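Local coordinates for protein ribulose bisphosphate carboxylase small chain (Galdieria sulphuraria, PDB 4F0H) that forms the small subunit of the carbon-fixing enzyme RuBisCO, probably helping to assemble and stabilise the large subunits that carry the active sites, at residues 7-12 / 97-102; 33-38 / 49-54; 37-42 / 76-81. All blocks are in the same frame, centred on the assembly; numbering follows the deposited sequence.

Interaction 1: 7-12 / 97-102; sequences TFSFLP and SFIVNR
The outer strand 93-101 of the four-stranded antiparallel sheet is joined here by the N-terminal arm, a loop that leads into a type I beta turn from Phe8 to Leu11, and the Thr7 N to Ser97 O hydrogen bond (2.8 Å) makes the direct backbone link. A bridging water continues the seam: it accepts from Phe8 N and Ile99 N and donates to Ser9 OG at 2.9 Å, standing in where the two segments diverge. Ser9 is short and offers one hydroxyl that can meet both this water and Arg102; it also bonds to the backbone oxygen of Gln5. The Arg102 chain, extended from CG to NE (chi3 180°), carries the guanidinium across, and Ser9 OG lies in its plane, at its edge, 2.8 Å from NH2, a weak bond bent to 121°. Ile99 CG2 lies over the rim of one guanidinium face, while Arg102 NH1 is held by the carbonyl of Ile3. On the apolar side Phe8 CD1 rests 3.8 Å from Phe98 CB, the two rings crossing obliquely with planes at 58°. Thr7 OG1 also bonds to the backbone of a chain of another protein. Aromatic packing therefore backs a polar seam in which a water satisfies the Phe8 and Ile99 amides while the arginine adds a weak bond to the Ser9 hydroxyl.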
loop_
_atom_site.group_PDB
_atom_site.type_symbol
_atom_site.label_atom_id
_atom_site.label_comp_id
_atom_site.label_asym_id
_atom_site.label_seq_id
_atom_site.Cartn_x
_atom_site.Cartn_y
_atom_site.Cartn_z
ATOM N N THR B 7 -5.655 -47.002 -6.406
ATOM C CA THR B 7 -4.302 -47.513 -6.631
ATOM C C THR B 7 -4.169 -48.462 -7.838
ATOM O O THR B 7 -3.070 -48.582 -8.425
ATOM C CB THR B 7 -3.835 -48.235 -5.379
ATOM O OG1 THR B 7 -4.015 -47.343 -4.276
ATOM C CG2 THR B 7 -2.387 -48.584 -5.431
ATOM N N PHE B 8 -5.238 -49.158 -8.237
ATOM C CA PHE B 8 -5.056 -50.153 -9.304
ATOM C C PHE B 8 -5.973 -50.032 -10.496
ATOM O O PHE B 8 -6.271 -51.031 -11.247
ATOM C CB PHE B 8 -5.184 -51.563 -8.764
ATOM C CG PHE B 8 -4.321 -51.852 -7.550
ATOM C CD1 PHE B 8 -4.904 -52.008 -6.297
ATOM C CD2 PHE B 8 -2.977 -51.998 -7.661
ATOM C CE1 PHE B 8 -4.077 -52.299 -5.173
ATOM C CE2 PHE B 8 -2.188 -52.282 -6.548
ATOM C CZ PHE B 8 -2.758 -52.440 -5.327
ATOM N N SER B 9 -6.418 -48.806 -10.708
ATOM C CA SER B 9 -7.429 -48.566 -11.705
ATOM C C SER B 9 -6.947 -48.717 -13.106
ATOM O O SER B 9 -7.777 -48.815 -14.000
ATOM C CB SER B 9 -8.062 -47.194 -11.502
ATOM O OG SER B 9 -8.951 -47.323 -10.353
ATOM N N PHE B 10 -5.639 -48.707 -13.331
ATOM C CA PHE B 10 -5.125 -49.026 -14.699
ATOM C C PHE B 10 -5.015 -50.520 -14.947
ATOM O O PHE B 10 -4.675 -50.970 -16.052
ATOM C CB PHE B 10 -3.792 -48.351 -14.970
ATOM C CG PHE B 10 -3.919 -47.053 -15.698
ATOM C CD1 PHE B 10 -3.457 -46.925 -16.982
ATOM C CD2 PHE B 10 -4.468 -45.948 -15.068
ATOM C CE1 PHE B 10 -3.516 -45.696 -17.654
ATOM C CE2 PHE B 10 -4.523 -44.710 -15.726
ATOM C CZ PHE B 10 -4.076 -44.609 -17.029
ATOM N N LEU B 11 -5.246 -51.305 -13.914
ATOM C CA LEU B 11 -5.425 -52.738 -14.095
ATOM C C LEU B 11 -6.927 -53.078 -14.420
ATOM O O LEU B 11 -7.819 -52.231 -14.215
ATOM C CB LEU B 11 -4.908 -53.450 -12.844
ATOM C CG LEU B 11 -3.443 -53.130 -12.542
ATOM C CD1 LEU B 11 -2.953 -54.012 -11.397
ATOM C CD2 LEU B 11 -2.510 -53.281 -13.745
ATOM N N PRO B 12 -7.200 -54.292 -14.954
ATOM C CA PRO B 12 -8.583 -54.793 -15.007
ATOM C C PRO B 12 -9.199 -54.771 -13.610
ATOM O O PRO B 12 -8.463 -54.905 -12.634
ATOM C CB PRO B 12 -8.424 -56.248 -15.536
ATOM C CG PRO B 12 -6.922 -56.232 -16.219
ATOM C CD PRO B 12 -6.207 -55.352 -15.254
ATOM N N SER B 97 -5.910 -47.133 -1.288
ATOM C CA SER B 97 -7.364 -46.869 -1.608
ATOM C C SER B 97 -7.642 -47.344 -3.042
ATOM O O SER B 97 -7.064 -46.817 -3.984
ATOM C CB SER B 97 -7.651 -45.391 -1.453
ATOM O OG SER B 97 -8.912 -45.004 -1.951
ATOM N N PHE B 98 -8.469 -48.388 -3.213
ATOM C CA PHE B 98 -8.704 -48.881 -4.557
ATOM C C PHE B 98 -10.184 -49.223 -4.765
ATOM O O PHE B 98 -10.980 -49.567 -3.823
ATOM C CB PHE B 98 -7.796 -50.093 -4.836
ATOM C CG PHE B 98 -7.992 -51.194 -3.867
ATOM C CD1 PHE B 98 -7.259 -51.238 -2.696
ATOM C CD2 PHE B 98 -8.929 -52.201 -4.116
ATOM C CE1 PHE B 98 -7.441 -52.262 -1.793
ATOM C CE2 PHE B 98 -9.120 -53.222 -3.208
ATOM C CZ PHE B 98 -8.373 -53.237 -2.025
ATOM N N ILE B 99 -10.555 -49.133 -6.021
ATOM C CA ILE B 99 -11.891 -49.337 -6.439
ATOM C C ILE B 99 -12.204 -50.841 -6.518
ATOM O O ILE B 99 -11.433 -51.634 -7.088
ATOM C CB ILE B 99 -12.158 -48.724 -7.838
ATOM C CG1 ILE B 99 -11.788 -47.246 -7.880
ATOM C CG2 ILE B 99 -13.619 -48.910 -8.257
ATOM C CD1 ILE B 99 -12.655 -46.413 -7.152
ATOM N N VAL B 100 -13.359 -51.200 -5.939
ATOM C CA VAL B 100 -13.900 -52.599 -5.951
ATOM C C VAL B 100 -15.284 -52.681 -6.569
ATOM O O VAL B 100 -15.888 -53.766 -6.673
ATOM C CB VAL B 100 -13.986 -53.205 -4.541
ATOM C CG1 VAL B 100 -12.657 -53.284 -3.922
ATOM C CG2 VAL B 100 -14.985 -52.392 -3.666
ATOM N N ASN B 101 -15.836 -51.536 -6.927
ATOM C CA ASN B 101 -17.038 -51.551 -7.768
ATOM C C ASN B 101 -17.178 -50.303 -8.575
ATOM O O ASN B 101 -17.038 -49.215 -8.015
ATOM C CB ASN B 101 -18.249 -51.686 -6.872
ATOM C CG ASN B 101 -19.509 -51.997 -7.641
ATOM O OD1 ASN B 101 -20.384 -51.148 -7.779
ATOM N ND2 ASN B 101 -19.609 -53.205 -8.154
ATOM N N ARG B 102 -17.521 -50.443 -9.866
ATOM C CA ARG B 102 -17.839 -49.296 -10.736
ATOM C C ARG B 102 -19.247 -49.411 -11.270
ATOM O O ARG B 102 -19.716 -50.496 -11.507
ATOM C CB ARG B 102 -16.915 -49.277 -11.958
ATOM C CG ARG B 102 -15.477 -49.176 -11.574
ATOM C CD ARG B 102 -14.535 -49.446 -12.798
ATOM N NE ARG B 102 -13.169 -49.311 -12.285
ATOM C CZ ARG B 102 -12.516 -48.178 -12.174
ATOM N NH1 ARG B 102 -13.034 -47.046 -12.636
ATOM N NH2 ARG B 102 -11.313 -48.211 -11.643
HETATM O O HOH W 1 -8.274 -48.865 -7.991
#

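Interaction 2: 33-38 / 49-54; sequences IGIEYT and EMWGLP
Tyr37 lays one face of its ring over the aliphatic part of Glu49, with CB of Glu49 3.6 Å from the ring centroid and 17° off its normal, a CH-pi contact. The ring reaches this place because its CG sits between the backbone N and the carbonyl carbon (chi1 64°), which folds it back across the neighbouring strand. Glutamate suits the position opposite: its methylene carbons serve the ring, while the bend at chi2 carries the carboxylate away to an aromatic side chain on a chain of another protein and to a water. Beneath the ring the same two residues form a hydrogen-bonded antiparallel pair, Tyr37 N to Glu49 O and Glu49 N to Tyr37 O, both 2.8 Å. Trp51 N then donates to Ile35 O at 2.9 Å, nearly straight at 165°. Ile35 and Trp51 lie side by side, Ile35 CG2 being 3.8 Å from Trp51 CB, and the indole NE1 bonds to Glu67 of helix 61-74. Beyond Trp51 the second segment bows out around Gly52 and Leu53, where a water accepts from Ile35 N and lies 2.9 Å from Trp51 O, before Pro54 returns to the strand. Pro54, which has no amide hydrogen to offer, meets Ile33 O through its CA at 3.2 Å. This is the pairing of a beta hairpin, strand 32-38 with the short edge strand 49-50, with one aromatic-rich face turned to helix 61-74.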
loop_
_atom_site.group_PDB
_atom_site.type_symbol
_atom_site.label_atom_id
_atom_site.label_comp_id
_atom_site.label_asym_id
_atom_site.label_seq_id
_atom_site.Cartn_x
_atom_site.Cartn_y
_atom_site.Cartn_z
ATOM N N ILE B 33 -9.650 -50.761 8.251
ATOM C CA ILE B 33 -10.122 -50.941 6.884
ATOM C C ILE B 33 -11.514 -50.363 6.722
ATOM O O ILE B 33 -12.418 -50.762 7.467
ATOM C CB ILE B 33 -10.086 -52.449 6.507
ATOM C CG1 ILE B 33 -8.660 -52.959 6.574
ATOM C CG2 ILE B 33 -10.841 -52.742 5.182
ATOM C CD1 ILE B 33 -8.552 -54.411 6.675
ATOM N N GLY B 34 -11.671 -49.410 5.779
ATOM C CA GLY B 34 -12.931 -48.747 5.545
ATOM C C GLY B 34 -13.486 -49.026 4.148
ATOM O O GLY B 34 -12.721 -49.139 3.169
ATOM N N ILE B 35 -14.798 -49.150 4.051
ATOM C CA ILE B 35 -15.452 -49.372 2.780
ATOM C C ILE B 35 -16.305 -48.098 2.551
ATOM O O ILE B 35 -17.117 -47.714 3.416
ATOM C CB ILE B 35 -16.385 -50.590 2.856
ATOM C CG1 ILE B 35 -15.602 -51.881 2.872
ATOM C CG2 ILE B 35 -17.346 -50.651 1.602
ATOM C CD1 ILE B 35 -16.438 -53.052 3.415
ATOM N N GLU B 36 -16.135 -47.426 1.405
ATOM C CA GLU B 36 -16.808 -46.128 1.187
ATOM C C GLU B 36 -17.373 -46.120 -0.245
ATOM O O GLU B 36 -16.791 -46.751 -1.168
ATOM C CB GLU B 36 -15.825 -45.004 1.333
ATOM C CG GLU B 36 -14.994 -45.093 2.641
ATOM C CD GLU B 36 -14.096 -43.834 2.907
ATOM O OE1 GLU B 36 -13.594 -43.674 4.030
ATOM O OE2 GLU B 36 -13.902 -42.989 2.038
ATOM N N TYR B 37 -18.456 -45.404 -0.439
ATOM C CA TYR B 37 -19.122 -45.455 -1.721
ATOM C C TYR B 37 -19.611 -44.081 -2.184
ATOM O O TYR B 37 -19.870 -43.215 -1.397
ATOM C CB TYR B 37 -20.276 -46.470 -1.692
ATOM C CG TYR B 37 -21.389 -46.117 -0.747
ATOM C CD1 TYR B 37 -21.357 -46.488 0.546
ATOM C CD2 TYR B 37 -22.502 -45.422 -1.214
ATOM C CE1 TYR B 37 -22.335 -46.099 1.421
ATOM C CE2 TYR B 37 -23.522 -45.088 -0.400
ATOM C CZ TYR B 37 -23.441 -45.471 0.928
ATOM O OH TYR B 37 -24.457 -45.164 1.760
ATOM N N THR B 38 -19.728 -43.866 -3.482
ATOM C CA THR B 38 -20.188 -42.540 -3.874
ATOM C C THR B 38 -20.745 -42.600 -5.264
ATOM O O THR B 38 -20.341 -43.462 -6.046
ATOM C CB THR B 38 -19.046 -41.507 -3.879
ATOM O OG1 THR B 38 -19.661 -40.218 -3.911
ATOM C CG2 THR B 38 -18.203 -41.618 -5.154
ATOM N N GLU B 49 -19.406 -41.627 0.914
ATOM C CA GLU B 49 -20.254 -42.124 1.992
ATOM C C GLU B 49 -19.611 -43.351 2.642
ATOM O O GLU B 49 -18.953 -44.151 1.973
ATOM C CB GLU B 49 -21.636 -42.513 1.452
ATOM C CG GLU B 49 -22.399 -41.348 0.828
ATOM C CD GLU B 49 -22.457 -40.095 1.742
ATOM O OE1 GLU B 49 -22.883 -40.166 2.907
ATOM O OE2 GLU B 49 -22.124 -39.014 1.260
ATOM N N MET B 50 -19.824 -43.509 3.931
ATOM C CA MET B 50 -19.229 -44.601 4.707
ATOM C C MET B 50 -20.182 -45.787 4.705
ATOM O O MET B 50 -21.366 -45.604 4.971
ATOM C CB MET B 50 -19.117 -44.146 6.149
ATOM C CG MET B 50 -18.034 -43.162 6.429
ATOM S SD MET B 50 -17.666 -42.971 8.219
ATOM C CE MET B 50 -16.403 -44.200 8.452
ATOM N N TRP B 51 -19.702 -46.997 4.410
ATOM C CA TRP B 51 -20.522 -48.199 4.568
ATOM C C TRP B 51 -20.217 -48.767 5.958
ATOM O O TRP B 51 -19.207 -49.442 6.167
ATOM C CB TRP B 51 -20.271 -49.205 3.470
ATOM C CG TRP B 51 -20.993 -50.500 3.609
ATOM C CD1 TRP B 51 -20.504 -51.673 4.153
ATOM C CD2 TRP B 51 -22.354 -50.763 3.239
ATOM N NE1 TRP B 51 -21.496 -52.651 4.129
ATOM C CE2 TRP B 51 -22.633 -52.109 3.571
ATOM C CE3 TRP B 51 -23.356 -49.996 2.646
ATOM C CZ2 TRP B 51 -23.897 -52.695 3.333
ATOM C CZ3 TRP B 51 -24.602 -50.565 2.425
ATOM C CH2 TRP B 51 -24.850 -51.912 2.732
ATOM N N GLY B 52 -21.066 -48.445 6.941
ATOM C CA GLY B 52 -20.678 -48.753 8.352
ATOM C C GLY B 52 -19.348 -48.124 8.805
ATOM O O GLY B 52 -18.848 -47.167 8.186
ATOM N N LEU B 53 -18.773 -48.638 9.886
ATOM C CA LEU B 53 -17.586 -48.047 10.511
ATOM C C LEU B 53 -16.357 -48.790 9.985
ATOM O O LEU B 53 -16.482 -49.926 9.553
ATOM C CB LEU B 53 -17.711 -48.191 12.050
ATOM C CG LEU B 53 -18.835 -47.324 12.668
ATOM C CD1 LEU B 53 -19.289 -47.758 14.027
ATOM C CD2 LEU B 53 -18.330 -45.867 12.755
ATOM N N PRO B 54 -15.157 -48.158 9.997
ATOM C CA PRO B 54 -13.976 -48.961 9.606
ATOM C C PRO B 54 -13.830 -50.246 10.486
ATOM O O PRO B 54 -14.393 -50.303 11.547
ATOM C CB PRO B 54 -12.810 -47.982 9.849
ATOM C CG PRO B 54 -13.481 -46.624 9.880
ATOM C CD PRO B 54 -14.758 -46.854 10.558
HETATM O O HOH W 2 -16.471 -46.857 6.305
HETATM O O HOH W 3 -16.299 -49.726 6.445
HETATM O O HOH W 4 -20.672 -38.813 -1.204
#

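Interaction 3: 37-42 / 76-81; sequences YTNDIH and SNFYIK
Strands 32-38 and 79-86 run antiparallel here, Tyr37 facing Ile80 as a non-hydrogen-bonded pair and Thr38 facing Tyr79 as a hydrogen-bonded one, with Thr38 N to Tyr79 O at 2.8 Å and a weaker return bond from Tyr79 N to Thr38 O. Past Thr38 the chain leaves the sheet through an ST turn, in which Thr38 OG1 accepts from Asp40 N, and then an Asx turn, in which Asp40 OD1 accepts from His42 N; short hydrogen-bonding side chains suit such bends. The second turn brings Ile41 across the Tyr79 ring at about a right angle, its CD1 3.7 Å from the ring centroid and over one face. Ile41 reaches it with CG1 opposite its backbone N (chi1 -163°), while Tyr79 OH is held by Glu106. Were Tyr79 replaced by an alanine, Ile41 would probably lose the flat surface it packs on and Glu106 its hydroxyl partner. On the other side of the sheet, the edge of Tyr37 is directed at the face of Phe78, centroids 5.5 Å apart and planes at 85°. The Asn39 amide lies beside Phe78, its plane only 13° from that of the ring, and a water over the ring's centre links Asn39 ND2 (3.0 Å) to Asn77 O. Helix 61-74 lies against the Tyr37 and Ile80 face through Cys71, and strand 93-101 flanks Ile80 on the side away from strand 32-38, with a classic beta bulge at Val100 and Asn101.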
loop_
_atom_site.group_PDB
_atom_site.type_symbol
_atom_site.label_atom_id
_atom_site.label_comp_id
_atom_site.label_asym_id
_atom_site.label_seq_id
_atom_site.Cartn_x
_atom_site.Cartn_y
_atom_site.Cartn_z
ATOM N N TYR B 37 -18.456 -45.404 -0.439
ATOM C CA TYR B 37 -19.122 -45.455 -1.721
ATOM C C TYR B 37 -19.611 -44.081 -2.184
ATOM O O TYR B 37 -19.870 -43.215 -1.397
ATOM C CB TYR B 37 -20.276 -46.470 -1.692
ATOM C CG TYR B 37 -21.389 -46.117 -0.747
ATOM C CD1 TYR B 37 -21.357 -46.488 0.546
ATOM C CD2 TYR B 37 -22.502 -45.422 -1.214
ATOM C CE1 TYR B 37 -22.335 -46.099 1.421
ATOM C CE2 TYR B 37 -23.522 -45.088 -0.400
ATOM C CZ TYR B 37 -23.441 -45.471 0.928
ATOM O OH TYR B 37 -24.457 -45.164 1.760
ATOM N N THR B 38 -19.728 -43.866 -3.482
ATOM C CA THR B 38 -20.188 -42.540 -3.874
ATOM C C THR B 38 -20.745 -42.600 -5.264
ATOM O O THR B 38 -20.341 -43.462 -6.046
ATOM C CB THR B 38 -19.046 -41.507 -3.879
ATOM O OG1 THR B 38 -19.661 -40.218 -3.911
ATOM C CG2 THR B 38 -18.203 -41.618 -5.154
ATOM N N ASN B 39 -21.639 -41.675 -5.608
ATOM C CA ASN B 39 -22.039 -41.503 -7.008
ATOM C C ASN B 39 -21.831 -40.016 -7.465
ATOM O O ASN B 39 -22.403 -39.590 -8.429
ATOM C CB ASN B 39 -23.494 -42.028 -7.329
ATOM C CG ASN B 39 -24.614 -41.284 -6.565
ATOM O OD1 ASN B 39 -24.409 -40.234 -5.997
ATOM N ND2 ASN B 39 -25.815 -41.921 -6.480
ATOM N N ASP B 40 -21.005 -39.241 -6.754
ATOM C CA ASP B 40 -20.442 -38.012 -7.358
ATOM C C ASP B 40 -18.941 -38.300 -7.514
ATOM O O ASP B 40 -18.183 -38.230 -6.538
ATOM C CB ASP B 40 -20.705 -36.813 -6.472
ATOM C CG ASP B 40 -19.916 -35.586 -6.894
ATOM O OD1 ASP B 40 -19.288 -35.604 -7.958
ATOM O OD2 ASP B 40 -19.946 -34.583 -6.177
ATOM N N ILE B 41 -18.537 -38.759 -8.693
ATOM C CA ILE B 41 -17.113 -39.203 -8.869
ATOM C C ILE B 41 -16.059 -38.016 -9.053
ATOM O O ILE B 41 -14.911 -38.203 -9.499
ATOM C CB ILE B 41 -17.029 -40.354 -9.907
ATOM C CG1 ILE B 41 -15.684 -41.094 -9.778
ATOM C CG2 ILE B 41 -17.296 -39.831 -11.318
ATOM C CD1 ILE B 41 -15.511 -41.923 -8.567
ATOM N N HIS B 42 -16.464 -36.785 -8.726
ATOM C CA HIS B 42 -15.528 -35.650 -8.821
ATOM C C HIS B 42 -14.264 -35.994 -8.010
ATOM O O HIS B 42 -14.340 -36.514 -6.870
ATOM C CB HIS B 42 -16.186 -34.401 -8.237
ATOM C CG HIS B 42 -15.479 -33.121 -8.580
ATOM N ND1 HIS B 42 -14.292 -32.722 -7.969
ATOM C CD2 HIS B 42 -15.779 -32.160 -9.491
ATOM C CE1 HIS B 42 -13.911 -31.553 -8.482
ATOM N NE2 HIS B 42 -14.805 -31.188 -9.398
ATOM N N SER B 76 -25.102 -51.236 -6.033
ATOM C CA SER B 76 -24.392 -51.849 -7.136
ATOM C C SER B 76 -24.032 -50.825 -8.171
ATOM O O SER B 76 -23.092 -51.062 -8.953
ATOM C CB SER B 76 -25.212 -52.954 -7.837
ATOM O OG SER B 76 -26.398 -52.324 -8.400
ATOM N N ASN B 77 -24.817 -49.763 -8.255
ATOM C CA ASN B 77 -24.537 -48.702 -9.251
ATOM C C ASN B 77 -23.893 -47.398 -8.685
ATOM O O ASN B 77 -24.175 -46.260 -9.119
ATOM C CB ASN B 77 -25.800 -48.398 -10.033
ATOM C CG ASN B 77 -26.839 -47.803 -9.187
ATOM O OD1 ASN B 77 -26.877 -48.023 -7.958
ATOM N ND2 ASN B 77 -27.700 -47.011 -9.807
ATOM N N PHE B 78 -23.031 -47.610 -7.711
ATOM C CA PHE B 78 -22.191 -46.600 -7.103
ATOM C C PHE B 78 -20.782 -47.083 -7.313
ATOM O O PHE B 78 -20.565 -48.304 -7.424
ATOM C CB PHE B 78 -22.445 -46.620 -5.600
ATOM C CG PHE B 78 -23.722 -45.912 -5.184
ATOM C CD1 PHE B 78 -24.965 -46.567 -5.308
ATOM C CD2 PHE B 78 -23.674 -44.601 -4.650
ATOM C CE1 PHE B 78 -26.186 -45.936 -4.931
ATOM C CE2 PHE B 78 -24.895 -43.942 -4.255
ATOM C CZ PHE B 78 -26.157 -44.633 -4.410
ATOM N N TYR B 79 -19.811 -46.168 -7.322
ATOM C CA TYR B 79 -18.380 -46.532 -7.086
ATOM C C TYR B 79 -18.254 -46.882 -5.646
ATOM O O TYR B 79 -18.915 -46.219 -4.788
ATOM C CB TYR B 79 -17.466 -45.311 -7.317
ATOM C CG TYR B 79 -17.328 -45.007 -8.772
ATOM C CD1 TYR B 79 -16.337 -45.578 -9.534
ATOM C CD2 TYR B 79 -18.245 -44.178 -9.400
ATOM C CE1 TYR B 79 -16.312 -45.348 -10.893
ATOM C CE2 TYR B 79 -18.187 -43.924 -10.752
ATOM C CZ TYR B 79 -17.223 -44.539 -11.499
ATOM O OH TYR B 79 -17.143 -44.226 -12.880
ATOM N N ILE B 80 -17.396 -47.863 -5.359
ATOM C CA ILE B 80 -17.134 -48.362 -3.978
ATOM C C ILE B 80 -15.659 -48.604 -3.935
ATOM O O ILE B 80 -15.069 -49.248 -4.869
ATOM C CB ILE B 80 -17.895 -49.730 -3.707
ATOM C CG1 ILE B 80 -19.407 -49.607 -4.066
ATOM C CG2 ILE B 80 -17.619 -50.272 -2.307
ATOM C CD1 ILE B 80 -20.242 -50.930 -3.839
ATOM N N LYS B 81 -15.037 -48.133 -2.849
ATOM C CA LYS B 81 -13.635 -48.321 -2.651
ATOM C C LYS B 81 -13.290 -48.854 -1.292
ATOM O O LYS B 81 -14.048 -48.709 -0.321
ATOM C CB LYS B 81 -12.851 -47.022 -2.868
ATOM C CG LYS B 81 -13.335 -45.852 -1.987
ATOM C CD LYS B 81 -12.495 -44.615 -2.240
ATOM C CE LYS B 81 -12.602 -43.572 -1.123
ATOM N NZ LYS B 81 -12.229 -42.258 -1.720
HETATM O O HOH W 5 -26.112 -44.147 -8.409
#

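From the N terminus, the arm 7-12 is the first partner used, and interaction 1 closes the longest loop by returning to it from 97-102. Both other contacts fall within that span. Interaction 2 closes a short hairpin loop between 33-38 and 49-54; interaction 3 starts from the same strand, sharing Tyr37 and Thr38, and reaches past the hairpin and helix 61-74 to 76-81. Strand 32-38 is thus gripped along both edges. Glu36 O to Lys81 N carries the pairing between interactions 2 and 3, and Val100 N to Ile80 O joins 3 to 1. Together they tie the order 49-50, 32-38, 79-86, 93-101 into one sheet, with the arm added beside its last strand.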